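Local structure of inorganic pyrophosphatase (Helicobacter pylori, 2BQX) at residues D66-L71 with K162-A167; L71-V76 with D131-F136; I105-D110 with S117-I122. The protein catalyses the magnesium-dependent hydrolysis of inorganic pyrophosphate to two phosphate ions and works as a homohexamer. All coordinates share one frame; numbering follows the deposited sequence.

Contact 1: residues D66-L71 with K162-A167; sequences DPVDAL and KVLEKA
Val68 lies against one face of helix 157-171 and overlaps Ala167 and Leu164. Its CB is 4.1 Å from CB of Ala167. The two CB atoms face each other because both residues point from the backbone toward the other segment. The backbones come near here as well, with CA of Val68 6.7 Å from CA of Ala167.

The two methyls of Val68 point to different parts of the helix. CG1 sits between the backbone N and the carbonyl carbon (chi1 61°). From there it stands over the space between Ala167 and Leu164, with 4.4 Å from Val68 CG1 to Leu164 CD1. The Leu164 side chain leaves its backbone across the line to segment 66-71. Its CG is anti to the backbone N (chi1 177°), and CD1 closes the remaining distance. CG2 of Val68 points toward CG1 of Val163 at 4.5 Å. The valine thus faces residues one turn apart on the helix, Val163 and Ala167, with Leu164 flanking them. All of this is apolar packing at van der Waals distance or looser.

Val68 belongs to the D-G-D-P-V-D-A signature of soluble family I pyrophosphatases. Two of its aspartates, Asp64 and Asp69, are predicted to bind magnesium: Asp69 both ions, Asp64 the first. The side chain of Asp69 stays 9.0 Å or more from the helix segment and forms a salt bridge with Lys103. One residue of the signature therefore packs on the C-terminal helix while the next is predicted to bind magnesium.

The valine is also held through its backbone. Its N bonds to OG1 of Thr60, and Ala167 packs on the same threonine. Leu104 of strand 99-108 and Val57 cover other parts of the Val68 side chain.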
loop_
_atom_site.group_PDB
_atom_site.type_symbol
_atom_site.label_atom_id
_atom_site.label_comp_id
_atom_site.label_asym_id
_atom_site.label_seq_id
_atom_site.Cartn_x
_atom_site.Cartn_y
_atom_site.Cartn_z
ATOM N N ASP A 66 22.091 -15.941 20.433
ATOM C CA ASP A 66 22.041 -15.187 19.186
ATOM C C ASP A 66 22.245 -13.710 19.508
ATOM O O ASP A 66 22.117 -13.293 20.661
ATOM C CB ASP A 66 20.688 -15.398 18.493
ATOM C CG ASP A 66 20.549 -16.786 17.881
ATOM O OD1 ASP A 66 19.420 -17.156 17.503
ATOM O OD2 ASP A 66 21.566 -17.502 17.765
ATOM N N PRO A 67 22.586 -12.896 18.498
ATOM C CA PRO A 67 22.788 -11.470 18.763
ATOM C C PRO A 67 21.582 -10.907 19.521
ATOM O O PRO A 67 20.464 -11.386 19.346
ATOM C CB PRO A 67 22.940 -10.883 17.361
ATOM C CG PRO A 67 23.620 -12.004 16.613
ATOM C CD PRO A 67 22.846 -13.219 17.083
ATOM N N VAL A 68 21.806 -9.906 20.367
ATOM C CA VAL A 68 20.718 -9.316 21.145
ATOM C C VAL A 68 19.712 -8.626 20.216
ATOM O O VAL A 68 20.103 -7.946 19.267
ATOM C CB VAL A 68 21.272 -8.310 22.190
ATOM C CG1 VAL A 68 22.012 -7.175 21.495
ATOM C CG2 VAL A 68 20.141 -7.771 23.051
ATOM N N ASP A 69 18.421 -8.817 20.485
ATOM C CA ASP A 69 17.357 -8.239 19.654
ATOM C C ASP A 69 17.023 -6.808 20.045
ATOM O O ASP A 69 17.183 -6.413 21.197
ATOM C CB ASP A 69 16.063 -9.057 19.763
ATOM C CG ASP A 69 16.206 -10.466 19.242
ATOM O OD1 ASP A 69 16.796 -10.647 18.152
ATOM O OD2 ASP A 69 15.701 -11.385 19.919
ATOM N N ALA A 70 16.528 -6.041 19.084
ATOM C CA ALA A 70 16.154 -4.665 19.349
ATOM C C ALA A 70 14.940 -4.276 18.527
ATOM O O ALA A 70 14.814 -4.667 17.368
ATOM C CB ALA A 70 17.307 -3.738 19.023
ATOM N N LEU A 71 14.037 -3.531 19.149
ATOM C CA LEU A 71 12.870 -3.031 18.457
ATOM C C LEU A 71 13.240 -1.589 18.184
ATOM O O LEU A 71 13.763 -0.905 19.065
ATOM C CB LEU A 71 11.635 -3.076 19.355
ATOM C CG LEU A 71 11.037 -4.467 19.591
ATOM C CD1 LEU A 71 9.996 -4.407 20.709
ATOM C CD2 LEU A 71 10.396 -4.954 18.300
ATOM N N LYS A 162 22.798 -1.963 30.526
ATOM C CA LYS A 162 23.425 -3.095 31.199
ATOM C C LYS A 162 23.288 -4.348 30.348
ATOM O O LYS A 162 24.236 -5.122 30.204
ATOM C CB LYS A 162 22.779 -3.316 32.568
ATOM C CG LYS A 162 23.168 -2.262 33.594
ATOM C CD LYS A 162 22.505 -2.522 34.935
ATOM C CE LYS A 162 23.058 -1.596 36.003
ATOM N NZ LYS A 162 22.869 -0.162 35.650
ATOM N N VAL A 163 22.102 -4.537 29.777
ATOM C CA VAL A 163 21.825 -5.687 28.925
ATOM C C VAL A 163 22.737 -5.667 27.708
ATOM O O VAL A 163 23.314 -6.691 27.331
ATOM C CB VAL A 163 20.343 -5.674 28.465
ATOM C CG1 VAL A 163 20.078 -6.798 27.473
ATOM C CG2 VAL A 163 19.438 -5.820 29.680
ATOM N N LEU A 164 22.870 -4.493 27.097
ATOM C CA LEU A 164 23.718 -4.347 25.923
ATOM C C LEU A 164 25.183 -4.628 26.242
ATOM O O LEU A 164 25.834 -5.392 25.538
ATOM C CB LEU A 164 23.588 -2.935 25.341
ATOM C CG LEU A 164 24.496 -2.640 24.146
ATOM C CD1 LEU A 164 24.155 -3.581 22.988
ATOM C CD2 LEU A 164 24.323 -1.199 23.727
ATOM N N GLU A 165 25.702 -4.012 27.300
ATOM C CA GLU A 165 27.105 -4.212 27.661
ATOM C C GLU A 165 27.397 -5.675 27.979
ATOM O O GLU A 165 28.449 -6.204 27.618
ATOM C CB GLU A 165 27.483 -3.323 28.848
ATOM C CG GLU A 165 27.242 -1.844 28.586
ATOM C CD GLU A 165 27.829 -0.945 29.657
ATOM O OE1 GLU A 165 27.901 -1.378 30.828
ATOM O OE2 GLU A 165 28.202 0.204 29.327
ATOM N N LYS A 166 26.462 -6.329 28.656
ATOM C CA LYS A 166 26.628 -7.735 28.997
ATOM C C LYS A 166 26.681 -8.566 27.712
ATOM O O LYS A 166 27.465 -9.516 27.601
ATOM C CB LYS A 166 25.469 -8.186 29.883
ATOM C CG LYS A 166 25.564 -9.604 30.387
ATOM C CD LYS A 166 24.548 -9.827 31.493
ATOM C CE LYS A 166 24.692 -11.211 32.090
ATOM N NZ LYS A 166 23.772 -11.390 33.249
ATOM N N ALA A 167 25.858 -8.197 26.733
ATOM C CA ALA A 167 25.820 -8.912 25.459
ATOM C C ALA A 167 27.087 -8.652 24.650
ATOM O O ALA A 167 27.570 -9.529 23.932
ATOM C CB ALA A 167 24.587 -8.494 24.655
#

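Contact 2: residues L71-V76 with D131-F136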
loop_
_atom_site.group_PDB
_atom_site.type_symbol
_atom_site.label_atom_id
_atom_site.label_comp_id
_atom_site.label_asym_id
_atom_site.label_seq_id
_atom_site.Cartn_x
_atom_site.Cartn_y
_atom_site.Cartn_z
ATOM N N LEU A 71 14.037 -3.531 19.149
ATOM C CA LEU A 71 12.870 -3.031 18.457
ATOM C C LEU A 71 13.240 -1.589 18.184
ATOM O O LEU A 71 13.763 -0.905 19.065
ATOM C CB LEU A 71 11.635 -3.076 19.355
ATOM C CG LEU A 71 11.037 -4.467 19.591
ATOM C CD1 LEU A 71 9.996 -4.407 20.709
ATOM C CD2 LEU A 71 10.396 -4.954 18.300
ATOM N N VAL A 72 13.020 -1.132 16.960
ATOM C CA VAL A 72 13.315 0.253 16.632
ATOM C C VAL A 72 11.975 0.920 16.363
ATOM O O VAL A 72 11.370 0.705 15.318
ATOM C CB VAL A 72 14.229 0.367 15.388
ATOM C CG1 VAL A 72 14.497 1.838 15.085
ATOM C CG2 VAL A 72 15.552 -0.358 15.645
ATOM N N LEU A 73 11.502 1.697 17.334
ATOM C CA LEU A 73 10.229 2.397 17.219
ATOM C C LEU A 73 10.358 3.594 16.290
ATOM O O LEU A 73 11.314 4.362 16.367
ATOM C CB LEU A 73 9.746 2.840 18.602
ATOM C CG LEU A 73 9.095 1.741 19.454
ATOM C CD1 LEU A 73 10.057 0.586 19.662
ATOM C CD2 LEU A 73 8.666 2.329 20.786
ATOM N N SER A 74 9.385 3.752 15.406
ATOM C CA SER A 74 9.425 4.830 14.436
ATOM C C SER A 74 8.050 4.945 13.825
ATOM O O SER A 74 7.240 4.031 13.944
ATOM C CB SER A 74 10.437 4.493 13.331
ATOM O OG SER A 74 10.325 5.397 12.245
ATOM N N ASP A 75 7.772 6.069 13.178
ATOM C CA ASP A 75 6.484 6.203 12.526
ATOM C C ASP A 75 6.569 5.544 11.161
ATOM O O ASP A 75 5.542 5.242 10.554
ATOM C CB ASP A 75 6.090 7.667 12.360
ATOM C CG ASP A 75 5.777 8.335 13.682
ATOM O OD1 ASP A 75 5.310 7.635 14.605
ATOM O OD2 ASP A 75 5.985 9.556 13.785
ATOM N N VAL A 76 7.791 5.323 10.674
ATOM C CA VAL A 76 7.971 4.695 9.367
ATOM C C VAL A 76 8.534 3.281 9.455
ATOM O O VAL A 76 9.110 2.896 10.467
ATOM C CB VAL A 76 8.898 5.529 8.442
ATOM C CG1 VAL A 76 8.354 6.936 8.294
ATOM C CG2 VAL A 76 10.320 5.541 8.979
ATOM N N ASP A 131 1.670 -0.775 25.858
ATOM C CA ASP A 131 0.691 -1.847 25.993
ATOM C C ASP A 131 0.534 -2.614 24.684
ATOM O O ASP A 131 0.383 -3.834 24.692
ATOM C CB ASP A 131 -0.677 -1.296 26.403
ATOM C CG ASP A 131 -0.689 -0.726 27.811
ATOM O OD1 ASP A 131 0.168 -1.122 28.626
ATOM O OD2 ASP A 131 -1.574 0.105 28.099
ATOM N N LYS A 132 0.558 -1.899 23.561
ATOM C CA LYS A 132 0.408 -2.548 22.256
ATOM C C LYS A 132 1.581 -3.488 21.997
ATOM O O LYS A 132 1.406 -4.605 21.513
ATOM C CB LYS A 132 0.325 -1.508 21.126
ATOM C CG LYS A 132 0.254 -2.132 19.719
ATOM C CD LYS A 132 0.252 -1.090 18.597
ATOM C CE LYS A 132 -1.034 -0.280 18.551
ATOM N NZ LYS A 132 -1.065 0.679 17.391
ATOM N N ILE A 133 2.784 -3.027 22.315
ATOM C CA ILE A 133 3.969 -3.851 22.108
ATOM C C ILE A 133 3.940 -5.086 23.000
ATOM O O ILE A 133 4.218 -6.208 22.552
ATOM C CB ILE A 133 5.249 -3.048 22.381
ATOM C CG1 ILE A 133 5.417 -1.988 21.289
ATOM C CG2 ILE A 133 6.453 -3.986 22.463
ATOM C CD1 ILE A 133 6.587 -1.060 21.487
ATOM N N LYS A 134 3.592 -4.883 24.266
ATOM C CA LYS A 134 3.530 -5.984 25.220
ATOM C C LYS A 134 2.491 -7.023 24.812
ATOM O O LYS A 134 2.743 -8.227 24.863
ATOM C CB LYS A 134 3.212 -5.442 26.623
ATOM C CG LYS A 134 2.891 -6.513 27.661
ATOM C CD LYS A 134 3.188 -6.027 29.083
ATOM C CE LYS A 134 2.379 -4.801 29.465
ATOM N NZ LYS A 134 2.770 -4.273 30.813
ATOM N N HIS A 135 1.323 -6.545 24.400
ATOM C CA HIS A 135 0.238 -7.424 23.992
ATOM C C HIS A 135 0.598 -8.212 22.728
ATOM O O HIS A 135 0.158 -9.350 22.543
ATOM C CB HIS A 135 -1.030 -6.589 23.786
ATOM C CG HIS A 135 -2.183 -7.364 23.235
ATOM N ND1 HIS A 135 -2.486 -7.388 21.891
ATOM C CD2 HIS A 135 -3.083 -8.176 23.839
ATOM C CE1 HIS A 135 -3.522 -8.184 21.690
ATOM N NE2 HIS A 135 -3.903 -8.674 22.856
ATOM N N PHE A 136 1.407 -7.612 21.863
ATOM C CA PHE A 136 1.824 -8.292 20.642
ATOM C C PHE A 136 2.677 -9.514 20.976
ATOM O O PHE A 136 2.423 -10.623 20.498
ATOM C CB PHE A 136 2.635 -7.357 19.747
ATOM C CG PHE A 136 3.243 -8.045 18.561
ATOM C CD1 PHE A 136 2.474 -8.333 17.437
ATOM C CD2 PHE A 136 4.580 -8.427 18.576
ATOM C CE1 PHE A 136 3.030 -8.994 16.342
ATOM C CE2 PHE A 136 5.147 -9.090 17.487
ATOM C CZ PHE A 136 4.370 -9.373 16.366
#
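Leu71, near the end of strand 69-72, meets the side of Ile133 on helix 127-139. Its CD1 lies 4.0 Å from CG2 of Ile133. The two side chains slide past each other in opposite directions, so the leucine lies alongside the isoleucine. Leu71 also packs on Tyr54, a predicted substrate-binding residue, with about 3 Å between their nearest side-chain atoms.

Two residues on, Leu73 comes back to the helix. Here the approach is tip to tip, with CD2 of Leu73 4.0 Å from CD1 of Ile133.

Ile133 reaches both leucines because its branches diverge. CG1 lies beside the backbone N (chi1 -69°), and the extended chi2 of 176° carries CD1 out to Leu73. The short branch CG2 stays back beside Leu71. One helix residue thus spans two leucines two apart in sequence, one in the strand and one just beyond it.

After Leu73 the chain leaves the helix. OG of Ser74 accepts a hydrogen bond from N of Val76, 3.0 Å long with an angle of 159° at the hydrogen. This is an ST turn. It bends the chain around Asp75, which packs on Thr115 and His116. Val76 then touches Ile27 of a third subunit.

Through this buried apolar patch helix 127-139 packs on the curled, barrel-like sheet of the soluble family I pyrophosphatases. Strand 99-108 supplies Ile105, which touches both leucines, and Leu107, which touches Leu73. Phe154 of strand 149-156 packs on Ile133. The helix also lies at a subunit boundary: NE2 of His135 is hydrogen-bonded to Asp142 of a second subunit. Helix 127-139 is therefore placed between the sheet of its own chain and a neighbouring copy.

Contact 3: residues I105-D110 with S117-I122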
loop_
_atom_site.group_PDB
_atom_site.type_symbol
_atom_site.label_atom_id
_atom_site.label_comp_id
_atom_site.label_asym_id
_atom_site.label_seq_id
_atom_site.Cartn_x
_atom_site.Cartn_y
_atom_site.Cartn_z
ATOM N N ILE A 105 14.701 -1.721 23.486
ATOM C CA ILE A 105 13.735 -0.775 22.922
ATOM C C ILE A 105 14.541 0.432 22.468
ATOM O O ILE A 105 15.211 1.077 23.280
ATOM C CB ILE A 105 12.696 -0.320 23.972
ATOM C CG1 ILE A 105 11.956 -1.532 24.550
ATOM C CG2 ILE A 105 11.715 0.682 23.346
ATOM C CD1 ILE A 105 11.236 -2.397 23.537
ATOM N N ALA A 106 14.478 0.748 21.179
ATOM C CA ALA A 106 15.255 1.865 20.651
ATOM C C ALA A 106 14.518 2.768 19.675
ATOM O O ALA A 106 13.406 2.474 19.252
ATOM C CB ALA A 106 16.516 1.328 19.980
ATOM N N LEU A 107 15.181 3.865 19.318
ATOM C CA LEU A 107 14.662 4.841 18.369
ATOM C C LEU A 107 15.810 5.203 17.435
ATOM O O LEU A 107 16.980 5.088 17.803
ATOM C CB LEU A 107 14.192 6.100 19.107
ATOM C CG LEU A 107 12.903 6.001 19.931
ATOM C CD1 LEU A 107 12.853 7.125 20.945
ATOM C CD2 LEU A 107 11.698 6.053 18.999
ATOM N N PRO A 108 15.497 5.622 16.202
ATOM C CA PRO A 108 16.589 5.984 15.297
ATOM C C PRO A 108 17.271 7.193 15.921
ATOM O O PRO A 108 16.639 7.921 16.683
ATOM C CB PRO A 108 15.863 6.364 14.010
ATOM C CG PRO A 108 14.608 5.541 14.068
ATOM C CD PRO A 108 14.197 5.686 15.513
ATOM N N ILE A 109 18.545 7.411 15.622
ATOM C CA ILE A 109 19.210 8.576 16.185
ATOM C C ILE A 109 18.577 9.811 15.557
ATOM O O ILE A 109 18.062 9.748 14.437
ATOM C CB ILE A 109 20.726 8.569 15.911
ATOM C CG1 ILE A 109 20.990 8.377 14.417
ATOM C CG2 ILE A 109 21.402 7.465 16.732
ATOM C CD1 ILE A 109 22.458 8.472 14.049
ATOM N N ASP A 110 18.610 10.928 16.279
ATOM C CA ASP A 110 18.018 12.175 15.796
ATOM C C ASP A 110 18.520 12.621 14.423
ATOM O O ASP A 110 17.788 13.262 13.668
ATOM C CB ASP A 110 18.243 13.302 16.816
ATOM C CG ASP A 110 17.406 13.133 18.070
ATOM O OD1 ASP A 110 16.483 12.294 18.070
ATOM O OD2 ASP A 110 17.658 13.849 19.061
ATOM N N SER A 117 12.533 12.682 19.205
ATOM C CA SER A 117 13.711 13.116 19.941
ATOM C C SER A 117 13.371 13.410 21.402
ATOM O O SER A 117 14.253 13.402 22.260
ATOM C CB SER A 117 14.308 14.365 19.289
ATOM O OG SER A 117 13.380 15.435 19.304
ATOM N N TYR A 118 12.095 13.666 21.685
ATOM C CA TYR A 118 11.653 13.968 23.047
ATOM C C TYR A 118 11.654 12.746 23.956
ATOM O O TYR A 118 11.588 12.874 25.180
ATOM C CB TYR A 118 10.245 14.579 23.043
ATOM C CG TYR A 118 9.161 13.662 22.521
ATOM C CD1 TYR A 118 8.878 13.590 21.156
ATOM C CD2 TYR A 118 8.431 12.850 23.387
ATOM C CE1 TYR A 118 7.895 12.732 20.669
ATOM C CE2 TYR A 118 7.448 11.990 22.912
ATOM C CZ TYR A 118 7.185 11.935 21.551
ATOM O OH TYR A 118 6.216 11.080 21.072
ATOM N N VAL A 119 11.706 11.561 23.358
ATOM C CA VAL A 119 11.721 10.326 24.133
ATOM C C VAL A 119 13.144 10.066 24.610
ATOM O O VAL A 119 14.009 9.697 23.821
ATOM C CB VAL A 119 11.240 9.131 23.289
ATOM C CG1 VAL A 119 11.273 7.858 24.131
ATOM C CG2 VAL A 119 9.818 9.389 22.791
ATOM N N LYS A 120 13.374 10.261 25.906
ATOM C CA LYS A 120 14.696 10.080 26.506
ATOM C C LYS A 120 14.824 8.777 27.284
ATOM O O LYS A 120 15.923 8.237 27.429
ATOM C CB LYS A 120 14.998 11.238 27.459
ATOM C CG LYS A 120 14.751 12.617 26.879
ATOM C CD LYS A 120 15.704 12.930 25.743
ATOM C CE LYS A 120 15.440 14.328 25.203
ATOM N NZ LYS A 120 16.358 14.671 24.088
ATOM N N ASP A 121 13.698 8.289 27.792
ATOM C CA ASP A 121 13.662 7.064 28.584
ATOM C C ASP A 121 12.329 6.356 28.357
ATOM O O ASP A 121 11.384 6.952 27.841
ATOM C CB ASP A 121 13.848 7.408 30.065
ATOM C CG ASP A 121 14.513 6.293 30.846
ATOM O OD1 ASP A 121 14.962 6.559 31.984
ATOM O OD2 ASP A 121 14.586 5.154 30.331
ATOM N N ILE A 122 12.257 5.089 28.753
ATOM C CA ILE A 122 11.057 4.281 28.559
ATOM C C ILE A 122 9.760 4.980 28.963
ATOM O O ILE A 122 8.758 4.908 28.248
ATOM C CB ILE A 122 11.168 2.930 29.318
ATOM C CG1 ILE A 122 10.115 1.953 28.800
ATOM C CG2 ILE A 122 11.014 3.140 30.819
ATOM C CD1 ILE A 122 10.442 1.384 27.436
HETATM O O HOH W 1 16.828 12.731 22.096
#
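Leu107 and Val119 form the tight part of this contact. CD1 of Leu107 lies 3.5 Å from CB of Val119, closer than usual for two carbons, and 3.6 Å from its CG1. The side chains cross at about a right angle. One leucine methyl presses against the branch point of the valine. Val119 CG1 is placed there by a chi1 of 180°. Leu73 and Leu125 add to the packing around this pair. Further along, CG2 of Ile105 meets CD1 of Ile122 more loosely, at 4.3 Å. Here the loop after strand 99-108 turns back over the end of that strand, whose side chains it covers.

The other end is polar and wetter. CB of Ser117 stands obliquely off the carboxylate of Asp110, 3.2 Å from OD1 of Asp110 and nearly as close to OD2. A water joins the two segments. It donates to O of Ser117 at 2.7 Å, accepts from NZ of Lys120 and donates weakly to OD2 of Asp110. NZ of Lys120 also bonds directly to O of Ser117 at 3.1 Å, tilted 25° from the carbonyl plane.

Asp110 OD2 and Lys120 NZ are 5.3 Å apart, so the charged atoms do not touch. The water may link them, but its bond to Asp110 OD2 is weak. The polar end thus relies on water and the lysine, with a probably modest charge attraction, beside a dry apolar end.

Contacts 1 and 2 share Leu71, the residue common to both segments, but their centres are 18 Å apart. They lie on opposite sides of the chain's centre and bring two different helices to strand 69-72 and the residue just before it. Contact 3 joins in through the parallel neighbour, strand 99-108. O of Leu71 is 2.8 Å from N of Ala106, and N of Leu73 is 2.8 Å from O of Ala106, both probable hydrogen bonds. Contacts 2 and 3 have centres 13 Å apart. The predicted metal site is nearest contact 1, which holds Asp69; the side chain of Val68 is about 7 Å from that of Asp101.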